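Local atomic coordinates of gluconate kinase (Lactobacillus acidophilus, PDB entry 3LL3), a protein that probably phosphorylates a sugar or sugar acid with ATP, as carbohydrate kinases of the FGGY family do, and binds ATP and D-xylulose. Residues N333-P338 / F475-E480. Numbering follows the deposited sequence.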
ATOM      1  N   ASN A 333     -10.871   7.046  -2.359  1.00 27.18           N
ATOM      2  CA  ASN A 333     -10.844   5.602  -2.426  1.00 26.94           C
ATOM      3  C   ASN A 333      -9.484   4.996  -2.127  1.00 28.03           C
ATOM      4  O   ASN A 333      -9.239   3.837  -2.456  1.00 30.83           O
ATOM      5  CB  ASN A 333     -11.332   5.120  -3.794  1.00 31.17           C
ATOM      6  CG  ASN A 333     -12.837   5.068  -3.888  1.00 38.92           C
ATOM      7  OD1 ASN A 333     -13.550   5.231  -2.884  1.00 35.31           O
ATOM      8  ND2 ASN A 333     -13.340   4.838  -5.098  1.00 39.95           N
ATOM      9  N   LEU A 334      -8.597   5.755  -1.506  1.00 26.34           N
ATOM     10  CA  LEU A 334      -7.338   5.170  -1.089  1.00 25.33           C
ATOM     11  C   LEU A 334      -7.566   4.343   0.186  1.00 26.06           C
ATOM     12  O   LEU A 334      -8.143   4.833   1.147  1.00 23.77           O
ATOM     13  CB  LEU A 334      -6.288   6.257  -0.877  1.00 24.32           C
ATOM     14  CG  LEU A 334      -4.929   5.763  -0.373  1.00 26.18           C
ATOM     15  CD1 LEU A 334      -4.309   4.776  -1.374  1.00 25.25           C
ATOM     16  CD2 LEU A 334      -4.013   6.937  -0.111  1.00 23.46           C
ATOM     17  N   ILE A 335      -7.128   3.086   0.181  1.00 24.24           N
ATOM     18  CA  ILE A 335      -7.234   2.223   1.352  1.00 22.83           C
ATOM     19  C   ILE A 335      -5.901   2.109   2.105  1.00 24.85           C
ATOM     20  O   ILE A 335      -4.848   1.866   1.498  1.00 22.19           O
ATOM     21  CB  ILE A 335      -7.697   0.806   0.975  1.00 24.16           C
ATOM     22  CG1 ILE A 335      -9.140   0.837   0.466  1.00 24.99           C
ATOM     23  CG2 ILE A 335      -7.552  -0.150   2.188  1.00 22.45           C
ATOM     24  CD1 ILE A 335     -10.104   1.539   1.407  1.00 24.18           C
ATOM     25  N   PHE A 336      -5.959   2.287   3.424  1.00 22.03           N
ATOM     26  CA  PHE A 336      -4.814   2.058   4.292  1.00 19.95           C
ATOM     27  C   PHE A 336      -5.152   0.946   5.272  1.00 23.83           C
ATOM     28  O   PHE A 336      -6.003   1.135   6.151  1.00 19.39           O
ATOM     29  CB  PHE A 336      -4.431   3.322   5.063  1.00 19.61           C
ATOM     30  CG  PHE A 336      -3.245   3.140   5.983  1.00 19.43           C
ATOM     31  CD1 PHE A 336      -1.957   2.992   5.472  1.00 20.59           C
ATOM     32  CD2 PHE A 336      -3.409   3.129   7.358  1.00 20.18           C
ATOM     33  CE1 PHE A 336      -0.859   2.835   6.324  1.00 19.33           C
ATOM     34  CE2 PHE A 336      -2.328   2.970   8.208  1.00 20.09           C
ATOM     35  CZ  PHE A 336      -1.055   2.819   7.701  1.00 22.15           C
ATOM     36  N   LEU A 337      -4.511  -0.211   5.114  1.00 18.66           N
ATOM     37  CA  LEU A 337      -4.625  -1.260   6.133  1.00 21.16           C
ATOM     38  C   LEU A 337      -3.584  -0.950   7.215  1.00 21.93           C
ATOM     39  O   LEU A 337      -2.392  -0.899   6.934  1.00 20.45           O
ATOM     40  CB  LEU A 337      -4.411  -2.657   5.534  1.00 18.49           C
ATOM     41  CG  LEU A 337      -5.314  -3.091   4.366  1.00 23.10           C
ATOM     42  CD1 LEU A 337      -4.969  -4.507   3.863  1.00 21.28           C
ATOM     43  CD2 LEU A 337      -6.776  -3.020   4.776  1.00 21.89           C
ATOM     44  N   PRO A 338      -4.037  -0.720   8.459  1.00 21.89           N
ATOM     45  CA  PRO A 338      -3.168  -0.136   9.496  1.00 21.49           C
ATOM     46  C   PRO A 338      -2.286  -1.127  10.256  1.00 21.12           C
ATOM     47  O   PRO A 338      -1.713  -0.746  11.278  1.00 22.39           O
ATOM     48  CB  PRO A 338      -4.161   0.476  10.489  1.00 22.53           C
ATOM     49  CG  PRO A 338      -5.461  -0.209  10.242  1.00 22.53           C
ATOM     50  CD  PRO A 338      -5.416  -0.934   8.925  1.00 21.74           C
ATOM     51  N   PHE A 475     -16.374   1.162   3.104  1.00 27.16           N
ATOM     52  CA  PHE A 475     -15.986   0.064   3.991  1.00 27.64           C
ATOM     53  C   PHE A 475     -15.894  -1.311   3.304  1.00 28.97           C
ATOM     54  O   PHE A 475     -14.969  -2.088   3.580  1.00 26.27           O
ATOM     55  CB  PHE A 475     -16.889  -0.005   5.247  1.00 27.80           C
ATOM     56  CG  PHE A 475     -16.437  -1.031   6.267  1.00 29.08           C
ATOM     57  CD1 PHE A 475     -15.139  -1.012   6.773  1.00 26.73           C
ATOM     58  CD2 PHE A 475     -17.312  -2.008   6.727  1.00 29.99           C
ATOM     59  CE1 PHE A 475     -14.710  -1.961   7.715  1.00 26.83           C
ATOM     60  CE2 PHE A 475     -16.898  -2.958   7.659  1.00 30.06           C
ATOM     61  CZ  PHE A 475     -15.590  -2.933   8.155  1.00 28.76           C
ATOM     62  N   PRO A 476     -16.854  -1.630   2.423  1.00 28.84           N
ATOM     63  CA  PRO A 476     -16.727  -2.914   1.725  1.00 28.82           C
ATOM     64  C   PRO A 476     -15.435  -3.005   0.904  1.00 28.81           C
ATOM     65  O   PRO A 476     -14.872  -4.082   0.801  1.00 30.23           O
ATOM     66  CB  PRO A 476     -17.949  -2.923   0.793  1.00 28.33           C
ATOM     67  CG  PRO A 476     -18.979  -2.115   1.549  1.00 30.21           C
ATOM     68  CD  PRO A 476     -18.169  -0.997   2.191  1.00 29.62           C
ATOM     69  N   LEU A 477     -14.985  -1.903   0.319  1.00 27.46           N
ATOM     70  CA  LEU A 477     -13.725  -1.914  -0.425  1.00 26.46           C
ATOM     71  C   LEU A 477     -12.544  -2.145   0.529  1.00 27.58           C
ATOM     72  O   LEU A 477     -11.617  -2.877   0.203  1.00 27.28           O
ATOM     73  CB  LEU A 477     -13.536  -0.607  -1.195  1.00 27.20           C
ATOM     74  CG  LEU A 477     -12.207  -0.413  -1.933  1.00 28.82           C
ATOM     75  CD1 LEU A 477     -11.963  -1.528  -2.927  1.00 29.83           C
ATOM     76  CD2 LEU A 477     -12.187   0.948  -2.624  1.00 29.16           C
ATOM     77  N   TYR A 478     -12.586  -1.522   1.708  1.00 26.26           N
ATOM     78  CA  TYR A 478     -11.559  -1.747   2.727  1.00 22.92           C
ATOM     79  C   TYR A 478     -11.462  -3.244   3.041  1.00 23.85           C
ATOM     80  O   TYR A 478     -10.369  -3.793   3.129  1.00 22.83           O
ATOM     81  CB  TYR A 478     -11.898  -0.961   3.995  1.00 23.28           C
ATOM     82  CG  TYR A 478     -11.013  -1.242   5.198  1.00 21.05           C
ATOM     83  CD1 TYR A 478      -9.910  -0.435   5.486  1.00 20.48           C
ATOM     84  CD2 TYR A 478     -11.273  -2.321   6.035  1.00 21.71           C
ATOM     85  CE1 TYR A 478      -9.100  -0.691   6.595  1.00 23.53           C
ATOM     86  CE2 TYR A 478     -10.470  -2.590   7.135  1.00 22.44           C
ATOM     87  CZ  TYR A 478      -9.387  -1.781   7.412  1.00 20.43           C
ATOM     88  OH  TYR A 478      -8.611  -2.085   8.500  1.00 21.22           O
ATOM     89  N   CYS A 479     -12.611  -3.894   3.208  1.00 23.95           N
ATOM     90  CA  CYS A 479     -12.659  -5.319   3.514  1.00 25.59           C
ATOM     91  C   CYS A 479     -12.194  -6.181   2.339  1.00 27.99           C
ATOM     92  O   CYS A 479     -11.632  -7.265   2.537  1.00 26.25           O
ATOM     93  CB  CYS A 479     -14.064  -5.728   3.948  1.00 27.77           C
ATOM     94  SG  CYS A 479     -14.561  -4.977   5.505  1.00 27.63           S
ATOM     95  N   GLU A 480     -12.447  -5.711   1.123  1.00 27.57           N
ATOM     96  CA  GLU A 480     -11.984  -6.427  -0.062  1.00 31.56           C
ATOM     97  C   GLU A 480     -10.461  -6.454  -0.096  1.00 29.33           C
ATOM     98  O   GLU A 480      -9.873  -7.499  -0.348  1.00 28.26           O
ATOM     99  CB  GLU A 480     -12.533  -5.804  -1.340  1.00 33.98           C
ATOM    100  CG  GLU A 480     -13.956  -6.235  -1.649  1.00 42.20           C
ATOM    101  CD  GLU A 480     -14.042  -7.689  -2.085  1.00 49.62           C
ATOM    102  OE1 GLU A 480     -13.224  -8.089  -2.946  1.00 51.07           O
ATOM    103  OE2 GLU A 480     -14.921  -8.426  -1.567  1.00 51.96           O
TER
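Y478 lies against I335, L337 and P338, joining helix 465-485 to the two-stranded antiparallel sheet of 335-337 and 354-359 in an FGGY kinase, a member of the actin-like ATPase superfamily. Strand and helix axes pass 8.8 Å apart at -51°, a spacing filled by side chains, with no hydrogen bond between the segments. Traced outward, Y478 begins with CB, which meets the CD1 methyl of I335 at 4.0 Å. With CG anti to the backbone N (chi1 172°), the ring is carried along the strand towards P338. CD1 then touches I335 CG2 and L337 CD2. CE1 approaches the carbonyl O of F336, 3.6 Å away near the ring plane. Over one face sits L337 CD2, 4.0 Å from the ring centroid and 22° off its normal, a CH-pi contact displaced toward the rim on the CE1-CZ side. The ring of F378 from helix 365-388 also meets that of Y478, so the tyrosine links its own helix both to strand 335-337 and to helix 365-388. Replacing Y478 by an alanine is likely to leave L337 CD2 without its aromatic face and to open a gap between strand and helix. One residue earlier, L477 extends the apolar seam: its CG packs on I335 CG1 at 4.1 Å, and CD2 comes near the backbone O of N333. L477 also packs on F492 of the second subunit, whose O accepts a hydrogen bond from N333 ND2, placing this end at the dimer interface. At the other end, P338 CD lies near the plane of the Y478 ring, at its edge, 3.4 Å from the phenolic OH.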